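Uncharacterized protein (Methanothermobacter thermautotrophicus, PDB 1L1S) is of unknown function but belongs to the DsrE/DsrF-like family, whose better-studied members take part in sulfur-relay chemistry. Local coordinates at residues I37-R50 with V67-M81. Residues are numbered along the deposited sequence; the frame is centred on the assembly and turned at random.
Sequences IEVVAYSMGVNVLR and VRFCACSNTLRASGM
Strands 37-41 and 68-72 run parallel, their axes 4.6 Å apart at closest approach and 23° askew, zipped by a ladder in which R68 N gives to I37 O, V39 N to R68 O, C70 N to V39 O and A41 N to C70 O. They are neighbours in the parallel sheet of this DsrE-like alpha/beta fold, joined by a beta-alpha-beta crossover through helix 56-64. On one face E38 and R68 lie side by side; R68 NH1 reaches E38 OE2 at 2.9 Å in the guanidinium plane but 42° out of the carboxylate plane. H99 and R103 also hold this carboxylate, D91 takes R68 NE, and C70 SG sits above one guanidinium face, 3.8 Å from its plane and displaced toward the rim. On the opposite face F69 lies alongside V39, its CD2 3.6 Å from V39 CB, while L49 CD2 meets the same ring carbon obliquely. Beyond the strands, T75 turns CG2 to Y42 CB (3.6 Å), and its OG1, between backbone N and carbonyl carbon (chi1 68°), donates a hydrogen bond to C72 O, which also accepts one from L76 N. Selenomethionine M81 rests its CE against V46 CG2, and its CG lies over one face of the R50 guanidinium, 3.6 Å from R50 NH2.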
# COMPACT_ATOMS: atom_id res chain seq x y z
N ILE A 37 2.39 -0.94 -17.61
CA ILE A 37 2.12 -1.62 -16.35
C ILE A 37 2.99 -2.83 -16.02
O ILE A 37 3.21 -3.70 -16.87
CB ILE A 37 0.68 -2.14 -16.29
CG1 ILE A 37 -0.33 -1.04 -16.64
CG2 ILE A 37 0.40 -2.71 -14.90
CD1 ILE A 37 -1.79 -1.53 -16.57
N GLU A 38 3.44 -2.91 -14.76
CA GLU A 38 4.20 -4.04 -14.27
C GLU A 38 3.56 -4.53 -12.99
O GLU A 38 3.10 -3.74 -12.18
CB GLU A 38 5.66 -3.68 -13.99
CG GLU A 38 6.44 -3.29 -15.23
CD GLU A 38 7.94 -3.22 -14.97
OE1 GLU A 38 8.33 -2.97 -13.80
OE2 GLU A 38 8.72 -3.42 -15.93
N VAL A 39 3.51 -5.85 -12.83
CA VAL A 39 2.93 -6.46 -11.64
C VAL A 39 4.02 -7.27 -10.93
O VAL A 39 4.51 -8.28 -11.46
CB VAL A 39 1.76 -7.39 -12.00
CG1 VAL A 39 1.21 -8.02 -10.75
CG2 VAL A 39 0.67 -6.61 -12.71
N VAL A 40 4.38 -6.82 -9.73
CA VAL A 40 5.39 -7.47 -8.93
C VAL A 40 4.73 -8.30 -7.84
O VAL A 40 4.04 -7.76 -6.96
CB VAL A 40 6.34 -6.45 -8.27
CG1 VAL A 40 7.38 -7.18 -7.41
CG2 VAL A 40 7.02 -5.61 -9.33
N ALA A 41 4.96 -9.60 -7.89
CA ALA A 41 4.38 -10.52 -6.93
C ALA A 41 5.48 -11.25 -6.17
O ALA A 41 6.41 -11.78 -6.79
CB ALA A 41 3.51 -11.52 -7.65
N TYR A 42 5.40 -11.25 -4.85
CA TYR A 42 6.38 -11.98 -4.06
C TYR A 42 5.66 -12.69 -2.91
O TYR A 42 4.46 -12.53 -2.75
CB TYR A 42 7.53 -11.08 -3.60
CG TYR A 42 7.19 -9.90 -2.72
CD1 TYR A 42 6.98 -10.06 -1.35
CD2 TYR A 42 7.11 -8.61 -3.25
CE1 TYR A 42 6.72 -8.95 -0.52
CE2 TYR A 42 6.85 -7.50 -2.43
CZ TYR A 42 6.66 -7.68 -1.07
OH TYR A 42 6.40 -6.59 -0.25
N SER A 43 6.41 -13.47 -2.14
CA SER A 43 5.84 -14.26 -1.05
C SER A 43 4.71 -15.11 -1.64
O SER A 43 4.82 -15.59 -2.77
CB SER A 43 5.31 -13.37 0.07
OG SER A 43 4.76 -14.15 1.12
N MSE A 44 3.63 -15.27 -0.90
CA MSE A 44 2.51 -16.08 -1.37
C MSE A 44 2.00 -15.60 -2.72
O MSE A 44 1.45 -16.37 -3.50
CB MSE A 44 1.39 -16.05 -0.33
CG MSE A 44 1.78 -16.71 0.99
SE MSE A 44 2.38 -18.54 0.66
CE MSE A 44 0.61 -19.34 0.43
N GLY A 45 2.19 -14.31 -2.98
CA GLY A 45 1.76 -13.73 -4.24
C GLY A 45 2.33 -14.41 -5.48
O GLY A 45 1.71 -14.40 -6.54
N VAL A 46 3.52 -15.00 -5.39
CA VAL A 46 4.05 -15.64 -6.59
C VAL A 46 3.24 -16.85 -7.05
O VAL A 46 3.28 -17.20 -8.24
CB VAL A 46 5.52 -16.04 -6.41
CG1 VAL A 46 6.34 -14.80 -6.07
CG2 VAL A 46 5.65 -17.10 -5.34
N ASN A 47 2.50 -17.48 -6.14
CA ASN A 47 1.69 -18.62 -6.54
C ASN A 47 0.76 -18.25 -7.69
O ASN A 47 0.34 -19.09 -8.47
CB ASN A 47 0.87 -19.15 -5.35
CG ASN A 47 1.75 -19.72 -4.26
OD1 ASN A 47 2.83 -20.25 -4.53
ND2 ASN A 47 1.29 -19.62 -3.01
N VAL A 48 0.45 -16.96 -7.80
CA VAL A 48 -0.42 -16.49 -8.87
C VAL A 48 0.25 -16.58 -10.23
O VAL A 48 -0.42 -16.67 -11.26
CB VAL A 48 -0.85 -15.03 -8.63
CG1 VAL A 48 -1.42 -14.44 -9.90
CG2 VAL A 48 -1.88 -14.98 -7.51
N LEU A 49 1.58 -16.56 -10.24
CA LEU A 49 2.32 -16.62 -11.48
C LEU A 49 2.75 -18.04 -11.89
O LEU A 49 3.45 -18.21 -12.89
CB LEU A 49 3.55 -15.71 -11.39
CG LEU A 49 3.31 -14.27 -10.91
CD1 LEU A 49 4.61 -13.48 -10.97
CD2 LEU A 49 2.23 -13.61 -11.77
N ARG A 50 2.34 -19.05 -11.12
CA ARG A 50 2.68 -20.46 -11.41
C ARG A 50 1.97 -20.96 -12.67
O ARG A 50 0.89 -20.49 -13.01
CB ARG A 50 2.24 -21.38 -10.27
CG ARG A 50 3.10 -21.41 -9.04
CD ARG A 50 2.45 -22.30 -7.98
NE ARG A 50 3.42 -22.92 -7.10
CZ ARG A 50 4.22 -23.92 -7.44
NH1 ARG A 50 4.15 -24.45 -8.66
NH2 ARG A 50 5.12 -24.38 -6.59
N VAL A 67 1.19 -6.28 -20.35
CA VAL A 67 1.44 -6.27 -18.92
C VAL A 67 2.59 -7.22 -18.58
O VAL A 67 2.59 -8.39 -18.97
CB VAL A 67 0.19 -6.74 -18.11
CG1 VAL A 67 0.50 -6.69 -16.61
CG2 VAL A 67 -1.01 -5.86 -18.43
N ARG A 68 3.56 -6.70 -17.84
CA ARG A 68 4.71 -7.48 -17.44
C ARG A 68 4.61 -7.97 -15.98
O ARG A 68 4.61 -7.17 -15.03
CB ARG A 68 5.99 -6.64 -17.60
CG ARG A 68 7.26 -7.38 -17.27
CD ARG A 68 8.47 -6.44 -17.19
NE ARG A 68 9.71 -7.18 -16.98
CZ ARG A 68 10.81 -6.67 -16.44
NH1 ARG A 68 10.83 -5.40 -16.05
NH2 ARG A 68 11.90 -7.41 -16.30
N PHE A 69 4.52 -9.28 -15.81
CA PHE A 69 4.46 -9.85 -14.47
C PHE A 69 5.88 -10.24 -14.07
O PHE A 69 6.60 -10.86 -14.85
CB PHE A 69 3.55 -11.08 -14.44
CG PHE A 69 2.10 -10.75 -14.62
CD1 PHE A 69 1.58 -10.53 -15.89
CD2 PHE A 69 1.25 -10.63 -13.52
CE1 PHE A 69 0.24 -10.22 -16.06
CE2 PHE A 69 -0.09 -10.32 -13.68
CZ PHE A 69 -0.59 -10.11 -14.96
N CYS A 70 6.27 -9.86 -12.86
CA CYS A 70 7.61 -10.12 -12.33
C CYS A 70 7.59 -10.93 -11.04
O CYS A 70 6.89 -10.59 -10.09
CB CYS A 70 8.31 -8.78 -12.06
SG CYS A 70 8.23 -7.63 -13.46
N ALA A 71 8.37 -12.01 -11.02
CA ALA A 71 8.48 -12.89 -9.86
C ALA A 71 9.79 -12.55 -9.16
O ALA A 71 10.76 -12.14 -9.81
CB ALA A 71 8.47 -14.35 -10.30
N CYS A 72 9.82 -12.71 -7.85
CA CYS A 72 11.00 -12.40 -7.06
C CYS A 72 12.00 -13.54 -7.04
O CYS A 72 11.69 -14.65 -6.59
CB CYS A 72 10.58 -12.05 -5.63
SG CYS A 72 11.92 -11.48 -4.60
N SER A 73 13.20 -13.27 -7.55
CA SER A 73 14.27 -14.26 -7.63
C SER A 73 14.56 -14.92 -6.28
O SER A 73 14.89 -16.11 -6.22
CB SER A 73 15.55 -13.60 -8.16
OG SER A 73 16.60 -14.54 -8.37
N ASN A 74 14.42 -14.16 -5.20
CA ASN A 74 14.67 -14.66 -3.85
C ASN A 74 13.52 -15.51 -3.32
O ASN A 74 13.71 -16.69 -2.98
CB ASN A 74 14.92 -13.48 -2.89
CG ASN A 74 16.12 -12.64 -3.31
OD1 ASN A 74 16.25 -11.48 -2.90
ND2 ASN A 74 17.00 -13.22 -4.12
N THR A 75 12.33 -14.93 -3.26
CA THR A 75 11.18 -15.66 -2.77
C THR A 75 11.09 -17.03 -3.44
O THR A 75 10.85 -18.04 -2.76
CB THR A 75 9.85 -14.90 -3.03
OG1 THR A 75 9.58 -14.83 -4.43
CG2 THR A 75 9.93 -13.48 -2.46
N LEU A 76 11.30 -17.07 -4.76
CA LEU A 76 11.23 -18.33 -5.51
C LEU A 76 11.94 -19.45 -4.80
O LEU A 76 11.34 -20.47 -4.50
CB LEU A 76 11.84 -18.17 -6.91
CG LEU A 76 11.02 -17.40 -7.95
CD1 LEU A 76 11.73 -17.52 -9.30
CD2 LEU A 76 9.61 -17.96 -8.03
N ARG A 77 13.23 -19.25 -4.56
CA ARG A 77 14.05 -20.23 -3.86
C ARG A 77 13.38 -20.53 -2.53
O ARG A 77 13.01 -21.67 -2.24
CB ARG A 77 15.45 -19.65 -3.65
CG ARG A 77 16.32 -20.43 -2.68
CD ARG A 77 17.75 -19.86 -2.66
NE ARG A 77 18.60 -20.52 -1.66
CZ ARG A 77 19.92 -20.34 -1.57
NH1 ARG A 77 20.55 -19.53 -2.41
NH2 ARG A 77 20.61 -20.98 -0.63
N ALA A 78 13.22 -19.48 -1.72
CA ALA A 78 12.60 -19.61 -0.41
C ALA A 78 11.37 -20.49 -0.49
O ALA A 78 11.05 -21.19 0.46
CB ALA A 78 12.21 -18.22 0.12
N SER A 79 10.68 -20.44 -1.62
CA SER A 79 9.47 -21.24 -1.81
C SER A 79 9.70 -22.51 -2.62
O SER A 79 8.75 -23.09 -3.14
CB SER A 79 8.40 -20.41 -2.51
OG SER A 79 8.11 -19.23 -1.79
N GLY A 80 10.94 -22.97 -2.72
CA GLY A 80 11.19 -24.17 -3.51
C GLY A 80 10.57 -24.03 -4.90
O GLY A 80 9.73 -24.84 -5.33
N MSE A 81 10.98 -22.98 -5.61
CA MSE A 81 10.49 -22.73 -6.95
C MSE A 81 11.66 -22.22 -7.78
O MSE A 81 12.63 -21.69 -7.25
CB MSE A 81 9.40 -21.66 -6.94
CG MSE A 81 7.98 -22.19 -7.01
SE MSE A 81 6.67 -20.73 -6.90
CE MSE A 81 6.42 -20.81 -4.98